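Local coordinates for protein Bd3459 (Bdellovibrio bacteriovorus, PDB 5CEC) that acts as a predatory endopeptidase, probably cutting peptidoglycan as a serine D-Ala-D-Ala peptidase of family S13, and is bound by the immunity protein Bd3460, at residues His95-Ala100 with Asn227-Thr232; Asn119-Leu124 with Leu147-Glu152; Ile255-Tyr260 with Phe286-Gly291; Ala364-Gly369 with Ala381-Thr386. The protein carries 1 engineered substitution. One frame throughout, in Å; residues are numbered along the deposited sequence.

Contact 1. Residues His95-Ala100 with Asn227-Thr232. With SO4 (sulfate ion), chain G.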
loop_
_atom_site.group_PDB
_atom_site.type_symbol
_atom_site.label_atom_id
_atom_site.label_comp_id
_atom_site.label_asym_id
_atom_site.label_seq_id
_atom_site.Cartn_x
_atom_site.Cartn_y
_atom_site.Cartn_z
ATOM N N HIS A 95 -33.500 -2.509 -6.108
ATOM C CA HIS A 95 -34.911 -2.808 -6.286
ATOM C C HIS A 95 -35.492 -1.695 -7.132
ATOM O O HIS A 95 -35.545 -0.567 -6.674
ATOM C CB HIS A 95 -35.574 -2.901 -4.920
ATOM C CG HIS A 95 -34.995 -3.976 -4.062
ATOM N ND1 HIS A 95 -35.513 -5.249 -4.061
ATOM C CD2 HIS A 95 -33.931 -3.999 -3.220
ATOM C CE1 HIS A 95 -34.825 -6.002 -3.223
ATOM N NE2 HIS A 95 -33.856 -5.271 -2.701
ATOM N N VAL A 96 -35.837 -2.017 -8.378
ATOM C CA VAL A 96 -36.120 -1.021 -9.416
ATOM C C VAL A 96 -37.588 -1.055 -9.788
ATOM O O VAL A 96 -38.080 -2.116 -10.221
ATOM C CB VAL A 96 -35.266 -1.269 -10.678
ATOM C CG1 VAL A 96 -35.527 -0.198 -11.721
ATOM C CG2 VAL A 96 -33.779 -1.330 -10.312
ATOM N N THR A 97 -38.271 0.083 -9.686
ATOM C CA THR A 97 -39.698 0.162 -10.021
ATOM C C THR A 97 -39.952 1.307 -11.004
ATOM O O THR A 97 -39.535 2.441 -10.727
ATOM C CB THR A 97 -40.534 0.450 -8.752
ATOM O OG1 THR A 97 -40.209 -0.506 -7.734
ATOM C CG2 THR A 97 -42.033 0.356 -9.065
ATOM N N PRO A 98 -40.629 1.029 -12.135
ATOM C CA PRO A 98 -40.941 2.140 -13.052
ATOM C C PRO A 98 -41.963 3.107 -12.448
ATOM O O PRO A 98 -42.798 2.688 -11.654
ATOM C CB PRO A 98 -41.491 1.448 -14.297
ATOM C CG PRO A 98 -41.826 0.077 -13.885
ATOM C CD PRO A 98 -41.157 -0.266 -12.603
ATOM N N THR A 99 -41.853 4.394 -12.770
ATOM C CA THR A 99 -42.831 5.387 -12.313
ATOM C C THR A 99 -43.560 5.950 -13.508
ATOM O O THR A 99 -43.079 5.864 -14.643
ATOM C CB THR A 99 -42.208 6.575 -11.568
ATOM O OG1 THR A 99 -41.466 7.377 -12.494
ATOM C CG2 THR A 99 -41.327 6.109 -10.445
ATOM N N ALA A 100 -44.694 6.583 -13.222
ATOM C CA ALA A 100 -45.616 7.083 -14.247
ATOM C C ALA A 100 -44.984 7.996 -15.320
ATOM O O ALA A 100 -45.473 8.018 -16.456
ATOM C CB ALA A 100 -46.796 7.788 -13.585
ATOM N N ASN A 227 -41.764 -3.037 -3.676
ATOM C CA ASN A 227 -42.976 -2.848 -4.467
ATOM C C ASN A 227 -43.324 -4.136 -5.236
ATOM O O ASN A 227 -42.438 -4.848 -5.717
ATOM C CB ASN A 227 -42.765 -1.652 -5.401
ATOM C CG ASN A 227 -44.038 -1.200 -6.107
ATOM O OD1 ASN A 227 -44.759 -1.998 -6.708
ATOM N ND2 ASN A 227 -44.296 0.103 -6.068
ATOM N N GLU A 228 -44.611 -4.452 -5.347
ATOM C CA GLU A 228 -45.011 -5.639 -6.111
ATOM C C GLU A 228 -44.532 -5.550 -7.576
ATOM O O GLU A 228 -44.217 -6.559 -8.186
ATOM C CB GLU A 228 -46.534 -5.863 -6.022
ATOM C CG GLU A 228 -47.043 -7.123 -6.728
ATOM C CD GLU A 228 -46.392 -8.404 -6.215
ATOM O OE1 GLU A 228 -46.478 -8.667 -4.996
ATOM O OE2 GLU A 228 -45.794 -9.150 -7.029
ATOM N N LYS A 229 -44.433 -4.331 -8.094
ATOM C CA LYS A 229 -44.014 -4.037 -9.470
ATOM C C LYS A 229 -42.491 -3.856 -9.631
ATOM O O LYS A 229 -42.008 -3.514 -10.717
ATOM C CB LYS A 229 -44.683 -2.714 -9.854
ATOM C CG LYS A 229 -44.680 -2.341 -11.314
ATOM C CD LYS A 229 -45.759 -1.305 -11.643
ATOM C CE LYS A 229 -45.494 -0.613 -12.977
ATOM N NZ LYS A 229 -44.959 -1.516 -14.038
ATOM N N SER A 230 -41.720 -4.057 -8.566
ATOM C CA SER A 230 -40.275 -3.893 -8.642
ATOM C C SER A 230 -39.565 -5.128 -9.231
ATOM O O SER A 230 -40.082 -6.262 -9.188
ATOM C CB SER A 230 -39.729 -3.578 -7.252
ATOM O OG SER A 230 -39.798 -4.703 -6.422
ATOM N N THR A 231 -38.366 -4.894 -9.755
ATOM C CA THR A 231 -37.477 -5.949 -10.203
ATOM C C THR A 231 -36.182 -5.823 -9.383
ATOM O O THR A 231 -35.653 -4.741 -9.247
ATOM C CB THR A 231 -37.097 -5.819 -11.697
ATOM O OG1 THR A 231 -38.264 -5.816 -12.536
ATOM C CG2 THR A 231 -36.192 -6.963 -12.106
ATOM N N THR A 232 -35.674 -6.942 -8.874
ATOM C CA THR A 232 -34.419 -6.972 -8.142
ATOM C C THR A 232 -33.294 -7.245 -9.103
ATOM O O THR A 232 -33.255 -8.268 -9.770
ATOM C CB THR A 232 -34.431 -8.043 -7.047
ATOM O OG1 THR A 232 -35.557 -7.816 -6.198
ATOM C CG2 THR A 232 -33.147 -7.996 -6.213
HETATM S S SO4 G . -35.566 -10.107 -3.153
HETATM O O1 SO4 G . -35.123 -11.513 -3.065
HETATM O O2 SO4 G . -34.398 -9.209 -2.952
HETATM O O3 SO4 G . -36.581 -9.837 -2.098
HETATM O O4 SO4 G . -36.140 -9.929 -4.507
HETATM O O HOH W 1 -37.256 -5.678 -6.129
#
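His95 holds CG anti to its carbonyl carbon (chi1 -61°), and Thr232 sets OG1 likewise, which brings the imidazole and the hydroxyl side by side on one face of the sheet. They form a non-hydrogen-bonded pair where strands 91-98 and 231-236 run antiparallel in a mixed sheet, with strand 104-109 on the far side of 91-98. A water in the imidazole plane, at the ring edge 2.7 Å from His95 ND1, ties this pair to the turn, donating to both Thr232 OG1 and Ser230 OG. Val96 and Thr231 are the hydrogen-bonded pair: Val96 N reaches Thr231 O at 2.9 Å (N-H...O 167°), and Thr231 N returns to Val96 O at 2.8 Å. Ser230 CA adds a bent CA-H...O contact to Val96 O.

Leading into strand 231-236, Asn227 to Ser230 make a type I turn. Asn227 OD1 accepts from Lys229 N at 2.7 Å, an Asx turn, while Asn227 O takes both Ser230 N and Ser230 OG, the hydroxyl lying in the carbonyl plane on a lone pair. Thr97 sits on this turn, with OG1 3.1 Å from Ser230 CB and CG2 3.8 Å from Asn227 ND2.

A sulfate, probably from the crystallisation liquor, accepts from Thr232 OG1 through O4 at 2.8 Å and brings O2 to the edge of the His95 ring. Since His95 NE2 is hydrogen-bonded to Glu109, negative charge lies near the imidazole from two partners in the crystal, probably favouring its protonated form; Glu109 supplies the lasting part.

Contact 2. Residues Asn119-Leu124 with Leu147-Glu152; sequences NMSYFL and LAWLAE. With SO4 (sulfate ion), chain E.
The opening turns of helix 118-130 meet the loop that follows strand 135-141 through Asn119, Ser121 and Tyr122 on the helix and Leu147, Trp149 and Glu152 on the loop. Both elements belong to the region inserted between the putative SxxK and SxN motifs, as in other S13 enzymes. Asn119 ND2 donates to Glu152 OE2 at 2.9 Å with an N-H...O angle of 161°. The acceptor lies near the amide plane, but the amide comes from above the carboxylate plane, the two flat groups turned 89° apart. A water backs up the link, donating to Glu152 OE2 at 2.7 Å and accepting from Asn119 N.

Further along the helix the contact is mainly van der Waals packing. Trp149 keeps CG anti to its backbone N (chi1 -161°), which swings the indole alongside the helix until CZ3 lies 3.5 Å from Ser121 CB. Its CZ2 meets Tyr122 CE1 at 3.7 Å, the rings crossing steeply, while Leu147 CD1 touches Ser121 OG, whose polar partner is Gly117 O.

Trp149 NE1 and Arg118 donate to one sulfate, probably from the crystallisation liquor. Glu152 OE1 forms a salt bridge with Arg246, so the carboxylate is held through both oxygens and probably remains ionised despite its burial.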
loop_
_atom_site.group_PDB
_atom_site.type_symbol
_atom_site.label_atom_id
_atom_site.label_comp_id
_atom_site.label_asym_id
_atom_site.label_seq_id
_atom_site.Cartn_x
_atom_site.Cartn_y
_atom_site.Cartn_z
ATOM N N ASN A 119 -15.292 4.638 -8.232
ATOM C CA ASN A 119 -15.185 3.810 -9.442
ATOM C C ASN A 119 -16.315 2.794 -9.558
ATOM O O ASN A 119 -16.863 2.586 -10.660
ATOM C CB ASN A 119 -13.809 3.180 -9.526
ATOM C CG ASN A 119 -12.739 4.197 -9.779
ATOM O OD1 ASN A 119 -12.973 5.122 -10.525
ATOM N ND2 ASN A 119 -11.590 4.063 -9.149
ATOM N N MET A 120 -16.722 2.174 -8.446
ATOM C CA MET A 120 -17.921 1.335 -8.484
ATOM C C MET A 120 -19.178 2.135 -8.853
ATOM O O MET A 120 -20.061 1.639 -9.548
ATOM C CB MET A 120 -18.079 0.535 -7.195
ATOM C CG MET A 120 -19.186 -0.475 -7.300
ATOM S SD MET A 120 -18.886 -1.705 -8.574
ATOM C CE MET A 120 -19.391 -3.215 -7.787
ATOM N N SER A 121 -19.236 3.379 -8.399
ATOM C CA SER A 121 -20.368 4.256 -8.705
ATOM C C SER A 121 -20.402 4.554 -10.196
ATOM O O SER A 121 -21.470 4.507 -10.810
ATOM C CB SER A 121 -20.304 5.565 -7.909
ATOM O OG SER A 121 -20.512 5.324 -6.533
ATOM N N TYR A 122 -19.239 4.856 -10.775
ATOM C CA TYR A 122 -19.163 5.064 -12.217
ATOM C C TYR A 122 -19.629 3.846 -12.991
ATOM O O TYR A 122 -20.348 3.967 -13.976
ATOM C CB TYR A 122 -17.734 5.402 -12.652
ATOM C CG TYR A 122 -17.177 6.766 -12.257
ATOM C CD1 TYR A 122 -17.968 7.765 -11.671
ATOM C CD2 TYR A 122 -15.842 7.040 -12.475
ATOM C CE1 TYR A 122 -17.436 8.998 -11.326
ATOM C CE2 TYR A 122 -15.299 8.260 -12.137
ATOM C CZ TYR A 122 -16.089 9.233 -11.575
ATOM O OH TYR A 122 -15.515 10.428 -11.261
ATOM N N PHE A 123 -19.214 2.671 -12.550
ATOM C CA PHE A 123 -19.670 1.430 -13.188
ATOM C C PHE A 123 -21.169 1.253 -13.038
ATOM O O PHE A 123 -21.857 0.906 -14.005
ATOM C CB PHE A 123 -18.919 0.232 -12.636
ATOM C CG PHE A 123 -19.290 -1.069 -13.299
ATOM C CD1 PHE A 123 -18.932 -1.339 -14.627
ATOM C CD2 PHE A 123 -20.045 -2.000 -12.630
ATOM C CE1 PHE A 123 -19.308 -2.522 -15.243
ATOM C CE2 PHE A 123 -20.420 -3.188 -13.249
ATOM C CZ PHE A 123 -20.060 -3.442 -14.554
ATOM N N LEU A 124 -21.688 1.508 -11.850
ATOM C CA LEU A 124 -23.126 1.391 -11.654
ATOM C C LEU A 124 -23.899 2.349 -12.571
ATOM O O LEU A 124 -24.926 1.970 -13.143
ATOM C CB LEU A 124 -23.517 1.611 -10.193
ATOM C CG LEU A 124 -25.014 1.658 -9.865
ATOM C CD1 LEU A 124 -25.715 0.420 -10.408
ATOM C CD2 LEU A 124 -25.253 1.830 -8.392
ATOM N N LEU A 147 -20.809 3.761 1.163
ATOM C CA LEU A 147 -20.351 4.561 0.034
ATOM C C LEU A 147 -19.371 5.589 0.552
ATOM O O LEU A 147 -19.731 6.432 1.418
ATOM C CB LEU A 147 -21.519 5.261 -0.649
ATOM C CG LEU A 147 -21.168 6.181 -1.801
ATOM C CD1 LEU A 147 -20.635 5.392 -2.989
ATOM C CD2 LEU A 147 -22.388 6.986 -2.206
ATOM N N ALA A 148 -18.133 5.511 0.064
ATOM C CA ALA A 148 -17.068 6.470 0.410
ATOM C C ALA A 148 -16.410 6.820 -0.895
ATOM O O ALA A 148 -15.685 6.014 -1.472
ATOM C CB ALA A 148 -16.053 5.851 1.345
ATOM N N TRP A 149 -16.643 8.035 -1.369
ATOM C CA TRP A 149 -16.212 8.380 -2.691
ATOM C C TRP A 149 -14.733 8.121 -2.935
ATOM O O TRP A 149 -14.352 7.547 -3.969
ATOM C CB TRP A 149 -16.552 9.840 -2.986
ATOM C CG TRP A 149 -16.569 10.190 -4.408
ATOM C CD1 TRP A 149 -15.716 11.033 -5.063
ATOM C CD2 TRP A 149 -17.496 9.730 -5.385
ATOM N NE1 TRP A 149 -16.055 11.111 -6.395
ATOM C CE2 TRP A 149 -17.155 10.338 -6.617
ATOM C CE3 TRP A 149 -18.604 8.886 -5.349
ATOM C CZ2 TRP A 149 -17.865 10.096 -7.798
ATOM C CZ3 TRP A 149 -19.308 8.665 -6.521
ATOM C CH2 TRP A 149 -18.941 9.264 -7.724
ATOM N N LEU A 150 -13.905 8.513 -1.966
ATOM C CA LEU A 150 -12.450 8.408 -2.075
ATOM C C LEU A 150 -11.900 7.076 -1.502
ATOM O O LEU A 150 -10.720 6.987 -1.147
ATOM C CB LEU A 150 -11.766 9.635 -1.445
ATOM C CG LEU A 150 -12.157 10.970 -2.067
ATOM C CD1 LEU A 150 -11.446 12.086 -1.323
ATOM C CD2 LEU A 150 -11.869 11.053 -3.560
ATOM N N ALA A 151 -12.729 6.028 -1.502
ATOM C CA ALA A 151 -12.336 4.726 -0.907
ATOM C C ALA A 151 -10.973 4.202 -1.361
ATOM O O ALA A 151 -10.307 3.527 -0.600
ATOM C CB ALA A 151 -13.397 3.697 -1.222
ATOM N N GLU A 152 -10.628 4.418 -2.633
ATOM C CA GLU A 152 -9.370 3.985 -3.225
ATOM C C GLU A 152 -8.353 5.055 -3.466
ATOM O O GLU A 152 -7.414 4.825 -4.234
ATOM C CB GLU A 152 -9.628 3.539 -4.663
ATOM C CG GLU A 152 -10.555 2.457 -4.828
ATOM C CD GLU A 152 -10.482 1.902 -6.220
ATOM O OE1 GLU A 152 -9.558 1.143 -6.474
ATOM O OE2 GLU A 152 -11.398 2.185 -6.982
HETATM S S SO4 E . -14.962 14.623 -8.631
HETATM O O1 SO4 E . -13.615 14.190 -9.088
HETATM O O2 SO4 E . -14.907 15.957 -8.002
HETATM O O3 SO4 E . -15.649 13.600 -7.828
HETATM O O4 SO4 E . -15.882 14.784 -9.819
HETATM O O HOH W 2 -13.336 3.886 -6.142
#

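Contact 3. Residues Ile255-Tyr260 with Phe286-Gly291; sequences IADNLY and FHNGSG
The Tyr260 ring carries the Asn288-Gly289 peptide on one face: Asn288 C stands 3.5 Å above its centre, and Gly289 N is at the same height but displaced toward the rim. At the edge of the Phe286 ring, in its plane, lies Tyr260 CE2, 4.0 Å from Phe286 CD2, while Phe269 stacks on the phenylalanine. This is the packing of helix 253-262, which starts at the last residue of the putative SxN motif, against the loop between strands 284-285 and 304-306. Tyr260 comes to lie against this peptide by placing CG anti to its backbone N (chi1 -178°), and its hydroxyl bonds to Thr266.

One helical turn back, Asp257 turns OD1 to the loop. Ser290 OG donates to it at 3.0 Å from the syn side, 24° out of the carboxylate plane. Gly289 N and Ser290 N add two weak, bent bonds to the same oxygen, Gly289 N also donating to a water, and Asp257 OD2 is bonded to Thr161. Partners on both oxygens thus fix the rotation of the carboxylate. Ala256 CB rests 3.6 Å from Gly289 O, an atom also bonded to Thr76.

Ser290 O accepts from Lys73, the lysine of the probable SxxK motif, so the loop reaches the likely catalytic centre. The bend of the loop is fixed by an Asx motif, in which Gly291 N donates to Asn288 OD1 at 2.9 Å.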
loop_
_atom_site.group_PDB
_atom_site.type_symbol
_atom_site.label_atom_id
_atom_site.label_comp_id
_atom_site.label_asym_id
_atom_site.label_seq_id
_atom_site.Cartn_x
_atom_site.Cartn_y
_atom_site.Cartn_z
ATOM N N ILE A 255 -10.503 -0.063 3.182
ATOM C CA ILE A 255 -10.935 -1.430 2.897
ATOM C C ILE A 255 -10.714 -2.315 4.133
ATOM O O ILE A 255 -11.583 -3.108 4.520
ATOM C CB ILE A 255 -10.243 -2.046 1.667
ATOM C CG1 ILE A 255 -10.479 -1.198 0.405
ATOM C CG2 ILE A 255 -10.697 -3.473 1.410
ATOM C CD1 ILE A 255 -9.647 -1.619 -0.791
ATOM N N ALA A 256 -9.525 -2.198 4.723
ATOM C CA ALA A 256 -9.167 -3.099 5.830
ATOM C C ALA A 256 -10.097 -2.872 7.026
ATOM O O ALA A 256 -10.551 -3.842 7.659
ATOM C CB ALA A 256 -7.723 -2.875 6.239
ATOM N N ASP A 257 -10.320 -1.614 7.383
ATOM C CA ASP A 257 -11.134 -1.308 8.557
ATOM C C ASP A 257 -12.581 -1.742 8.338
ATOM O O ASP A 257 -13.211 -2.283 9.234
ATOM C CB ASP A 257 -11.025 0.178 8.944
ATOM C CG ASP A 257 -9.684 0.518 9.526
ATOM O OD1 ASP A 257 -9.144 -0.319 10.286
ATOM O OD2 ASP A 257 -9.195 1.632 9.281
ATOM N N ASN A 258 -13.095 -1.566 7.117
ATOM C CA ASN A 258 -14.443 -1.979 6.853
ATOM C C ASN A 258 -14.618 -3.490 6.815
ATOM O O ASN A 258 -15.639 -3.974 7.253
ATOM C CB ASN A 258 -15.015 -1.284 5.610
ATOM C CG ASN A 258 -15.524 0.100 5.949
ATOM O OD1 ASN A 258 -16.613 0.227 6.504
ATOM N ND2 ASN A 258 -14.697 1.122 5.727
ATOM N N LEU A 259 -13.630 -4.212 6.289
ATOM C CA LEU A 259 -13.697 -5.667 6.361
ATOM C C LEU A 259 -13.757 -6.103 7.831
ATOM O O LEU A 259 -14.545 -6.964 8.186
ATOM C CB LEU A 259 -12.518 -6.323 5.667
ATOM C CG LEU A 259 -12.574 -6.371 4.143
ATOM C CD1 LEU A 259 -11.251 -6.783 3.579
ATOM C CD2 LEU A 259 -13.695 -7.286 3.639
ATOM N N TYR A 260 -12.892 -5.527 8.673
ATOM C CA TYR A 260 -12.813 -5.906 10.090
ATOM C C TYR A 260 -14.116 -5.620 10.795
ATOM O O TYR A 260 -14.617 -6.463 11.559
ATOM C CB TYR A 260 -11.651 -5.155 10.688
ATOM C CG TYR A 260 -11.293 -5.377 12.115
ATOM C CD1 TYR A 260 -11.825 -4.574 13.119
ATOM C CD2 TYR A 260 -10.362 -6.336 12.472
ATOM C CE1 TYR A 260 -11.435 -4.716 14.435
ATOM C CE2 TYR A 260 -9.981 -6.507 13.804
ATOM C CZ TYR A 260 -10.516 -5.700 14.772
ATOM O OH TYR A 260 -10.084 -5.872 16.054
ATOM N N PHE A 286 -5.671 -6.775 18.702
ATOM C CA PHE A 286 -6.128 -5.893 17.658
ATOM C C PHE A 286 -7.226 -4.949 18.151
ATOM O O PHE A 286 -8.016 -5.274 19.050
ATOM C CB PHE A 286 -6.691 -6.708 16.480
ATOM C CG PHE A 286 -5.675 -7.045 15.412
ATOM C CD1 PHE A 286 -4.371 -7.429 15.732
ATOM C CD2 PHE A 286 -6.036 -6.992 14.073
ATOM C CE1 PHE A 286 -3.463 -7.735 14.722
ATOM C CE2 PHE A 286 -5.126 -7.316 13.074
ATOM C CZ PHE A 286 -3.850 -7.683 13.390
ATOM N N HIS A 287 -7.273 -3.781 17.530
ATOM C CA HIS A 287 -8.352 -2.847 17.718
ATOM C C HIS A 287 -8.967 -2.377 16.411
ATOM O O HIS A 287 -10.016 -1.731 16.454
ATOM C CB HIS A 287 -7.857 -1.632 18.516
ATOM C CG HIS A 287 -7.126 -2.000 19.760
ATOM N ND1 HIS A 287 -7.791 -2.279 20.929
ATOM C CD2 HIS A 287 -5.813 -2.222 20.006
ATOM C CE1 HIS A 287 -6.923 -2.632 21.855
ATOM N NE2 HIS A 287 -5.713 -2.593 21.325
ATOM N N ASN A 288 -8.325 -2.645 15.270
ATOM C CA ASN A 288 -8.870 -2.286 13.988
ATOM C C ASN A 288 -8.278 -3.208 12.947
ATOM O O ASN A 288 -7.423 -4.052 13.262
ATOM C CB ASN A 288 -8.665 -0.788 13.682
ATOM C CG ASN A 288 -7.205 -0.391 13.540
ATOM O OD1 ASN A 288 -6.347 -1.178 13.210
ATOM N ND2 ASN A 288 -6.916 0.862 13.839
ATOM N N GLY A 289 -8.726 -3.076 11.706
ATOM C CA GLY A 289 -8.277 -3.954 10.649
ATOM C C GLY A 289 -7.035 -3.485 9.926
ATOM O O GLY A 289 -6.375 -4.260 9.258
ATOM N N SER A 290 -6.729 -2.194 10.052
ATOM C CA SER A 290 -5.716 -1.552 9.233
ATOM C C SER A 290 -4.324 -1.501 9.825
ATOM O O SER A 290 -3.339 -1.426 9.074
ATOM C CB SER A 290 -6.165 -0.139 8.869
ATOM O OG SER A 290 -6.309 0.617 10.027
ATOM N N GLY A 291 -4.238 -1.427 11.166
ATOM C CA GLY A 291 -2.960 -1.249 11.846
ATOM C C GLY A 291 -2.571 0.143 12.303
ATOM O O GLY A 291 -1.555 0.321 12.991
HETATM O O HOH W 3 -11.302 -1.557 11.854
#

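Contact 4. Residues Ala364-Gly369 with Ala381-Thr386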
loop_
_atom_site.group_PDB
_atom_site.type_symbol
_atom_site.label_atom_id
_atom_site.label_comp_id
_atom_site.label_asym_id
_atom_site.label_seq_id
_atom_site.Cartn_x
_atom_site.Cartn_y
_atom_site.Cartn_z
ATOM N N ALA A 364 7.273 1.830 14.411
ATOM C CA ALA A 364 7.612 0.576 13.722
ATOM C C ALA A 364 7.663 0.689 12.224
ATOM O O ALA A 364 6.889 1.421 11.620
ATOM C CB ALA A 364 6.628 -0.550 14.076
ATOM N N LYS A 365 8.562 -0.102 11.642
ATOM C CA LYS A 365 8.599 -0.350 10.202
ATOM C C LYS A 365 8.593 -1.865 10.073
ATOM O O LYS A 365 9.386 -2.548 10.752
ATOM C CB LYS A 365 9.848 0.249 9.545
ATOM C CG LYS A 365 9.759 0.322 8.030
ATOM C CD LYS A 365 8.958 1.557 7.588
ATOM C CE LYS A 365 8.787 1.633 6.072
ATOM N NZ LYS A 365 7.804 0.592 5.661
ATOM N N THR A 366 7.681 -2.396 9.262
ATOM C CA THR A 366 7.489 -3.835 9.255
ATOM C C THR A 366 7.339 -4.358 7.825
ATOM O O THR A 366 6.997 -3.640 6.885
ATOM C CB THR A 366 6.250 -4.176 10.094
ATOM O OG1 THR A 366 5.099 -3.573 9.511
ATOM C CG2 THR A 366 6.399 -3.740 11.531
ATOM N N LEU A 367 7.538 -5.667 7.690
ATOM C CA LEU A 367 7.364 -6.397 6.417
ATOM C C LEU A 367 7.076 -7.842 6.735
ATOM O O LEU A 367 7.753 -8.411 7.602
ATOM C CB LEU A 367 8.619 -6.296 5.545
ATOM C CG LEU A 367 8.477 -6.667 4.091
ATOM C CD1 LEU A 367 7.692 -5.620 3.323
ATOM C CD2 LEU A 367 9.820 -6.884 3.465
ATOM N N MET A 368 6.152 -8.460 6.015
ATOM C CA MET A 368 5.956 -9.898 6.142
ATOM C C MET A 368 5.530 -10.456 4.795
ATOM O O MET A 368 4.908 -9.760 3.979
ATOM C CB MET A 368 4.954 -10.243 7.238
ATOM C CG MET A 368 3.510 -9.929 6.922
ATOM S SD MET A 368 2.344 -10.171 8.288
ATOM C CE MET A 368 2.079 -11.909 8.167
ATOM N N GLY A 369 5.744 -11.752 4.605
ATOM C CA GLY A 369 5.365 -12.377 3.346
ATOM C C GLY A 369 6.107 -13.665 3.126
ATOM O O GLY A 369 6.482 -14.389 4.079
ATOM N N ALA A 381 8.836 -12.658 8.594
ATOM C CA ALA A 381 8.334 -11.397 9.144
ATOM C C ALA A 381 9.469 -10.652 9.798
ATOM O O ALA A 381 10.302 -11.254 10.496
ATOM C CB ALA A 381 7.186 -11.589 10.098
ATOM N N VAL A 382 9.525 -9.348 9.524
ATOM C CA VAL A 382 10.549 -8.467 10.110
ATOM C C VAL A 382 9.856 -7.300 10.786
ATOM O O VAL A 382 9.096 -6.575 10.131
ATOM C CB VAL A 382 11.534 -7.905 9.049
ATOM C CG1 VAL A 382 12.696 -7.193 9.721
ATOM C CG2 VAL A 382 12.035 -8.989 8.112
ATOM N N LEU A 383 10.109 -7.157 12.092
ATOM C CA LEU A 383 9.479 -6.129 12.905
ATOM C C LEU A 383 10.595 -5.217 13.391
ATOM O O LEU A 383 11.399 -5.627 14.220
ATOM C CB LEU A 383 8.702 -6.728 14.071
ATOM C CG LEU A 383 7.690 -7.813 13.698
ATOM C CD1 LEU A 383 7.046 -8.369 14.959
ATOM C CD2 LEU A 383 6.639 -7.322 12.748
ATOM N N MET A 384 10.684 -3.998 12.841
ATOM C CA MET A 384 11.694 -3.011 13.271
ATOM C C MET A 384 11.056 -2.006 14.180
ATOM O O MET A 384 9.887 -1.674 14.044
ATOM C CB MET A 384 12.300 -2.250 12.107
ATOM C CG MET A 384 12.942 -3.086 11.025
ATOM S SD MET A 384 14.439 -3.948 11.539
ATOM C CE MET A 384 15.524 -2.589 11.896
ATOM N N HIS A 385 11.896 -1.506 15.070
ATOM C CA HIS A 385 11.619 -0.339 15.867
ATOM C C HIS A 385 12.130 0.934 15.172
ATOM O O HIS A 385 13.220 0.950 14.629
ATOM C CB HIS A 385 12.321 -0.475 17.220
ATOM C CG HIS A 385 12.289 0.782 17.976
ATOM N ND1 HIS A 385 11.172 1.184 18.663
ATOM C CD2 HIS A 385 13.160 1.821 18.001
ATOM C CE1 HIS A 385 11.373 2.422 19.109
ATOM N NE2 HIS A 385 12.565 2.817 18.714
ATOM N N THR A 386 11.304 1.984 15.200
ATOM C CA THR A 386 11.661 3.327 14.752
ATOM C C THR A 386 11.219 4.336 15.780
ATOM O O THR A 386 10.404 4.014 16.660
ATOM C CB THR A 386 11.008 3.676 13.393
ATOM O OG1 THR A 386 9.592 3.508 13.439
ATOM C CG2 THR A 386 11.507 2.753 12.280
#
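Leu367 O receives Val382 N at 2.8 Å, the shortest bond of the pair of strands, with an N-H...O angle of 171° and the donor nearly along the C=O axis. The reciprocal bond, Leu367 N to Val382 O, measures 3.0 Å and lies in the carbonyl plane. Two residues further along, Met384 N meets Lys365 O at 2.9 Å, whereas Lys365 N approaches Met384 O from well above the carbonyl plane, at a longer 3.2 Å. The segments' axes run 4.7 Å apart at 176°, as two neighbouring antiparallel strands should.

In the non-hydrogen-bonded pair between them, contact passes through carbon. Thr366 sets CG2 anti to its carbonyl carbon (OG1 at chi1 62°), which lays the methyl 3.8 Å from Leu383 CD2 and leaves OG1 to bond Leu68 O. In the next such pair, beyond Leu367 and Val382, Met368 CB meets Ala381 CB at 3.9 Å. These residues share one face of the sheet, where Met368 and Ala381 pack on Met310 of helix 307-322.

The other face bears Lys365, Leu367, Val382 and Met384, and helix 394-411 lies against it through Ile402 and Ala398. The lysine bends back so that NZ bonds Gly359 O, in the glycine of the putative KTG motif that begins at Lys357, and OG of Ser360, the next residue. With strand 354-361 flanking one side and strand 40-48 the other, this hairpin forms the middle of an antiparallel sheet packed between helices, the core typical of penicillin-recognising enzymes and serine beta-lactamases.

The four contacts run from the far end of the inserted region to the core of the peptidase fold. Contact 1 is outermost, its centre about 34 Å from that of the chain, and contact 2 is nested within the loop that contact 1 closes, their centres about 24 Å apart. Contact 2 comes within about 5 Å (nearest atoms) of contact 3, and Glu152 also lies about 6 Å from another sulfate. Contact 3 touches Lys73, while contact 4, about 18 Å away centre to centre, pairs with the strand carrying Lys357, so both contacts border the probable active site. Contacts 1 and 4, about 53 Å apart by their centres, lie on opposite sides of the chain's centre.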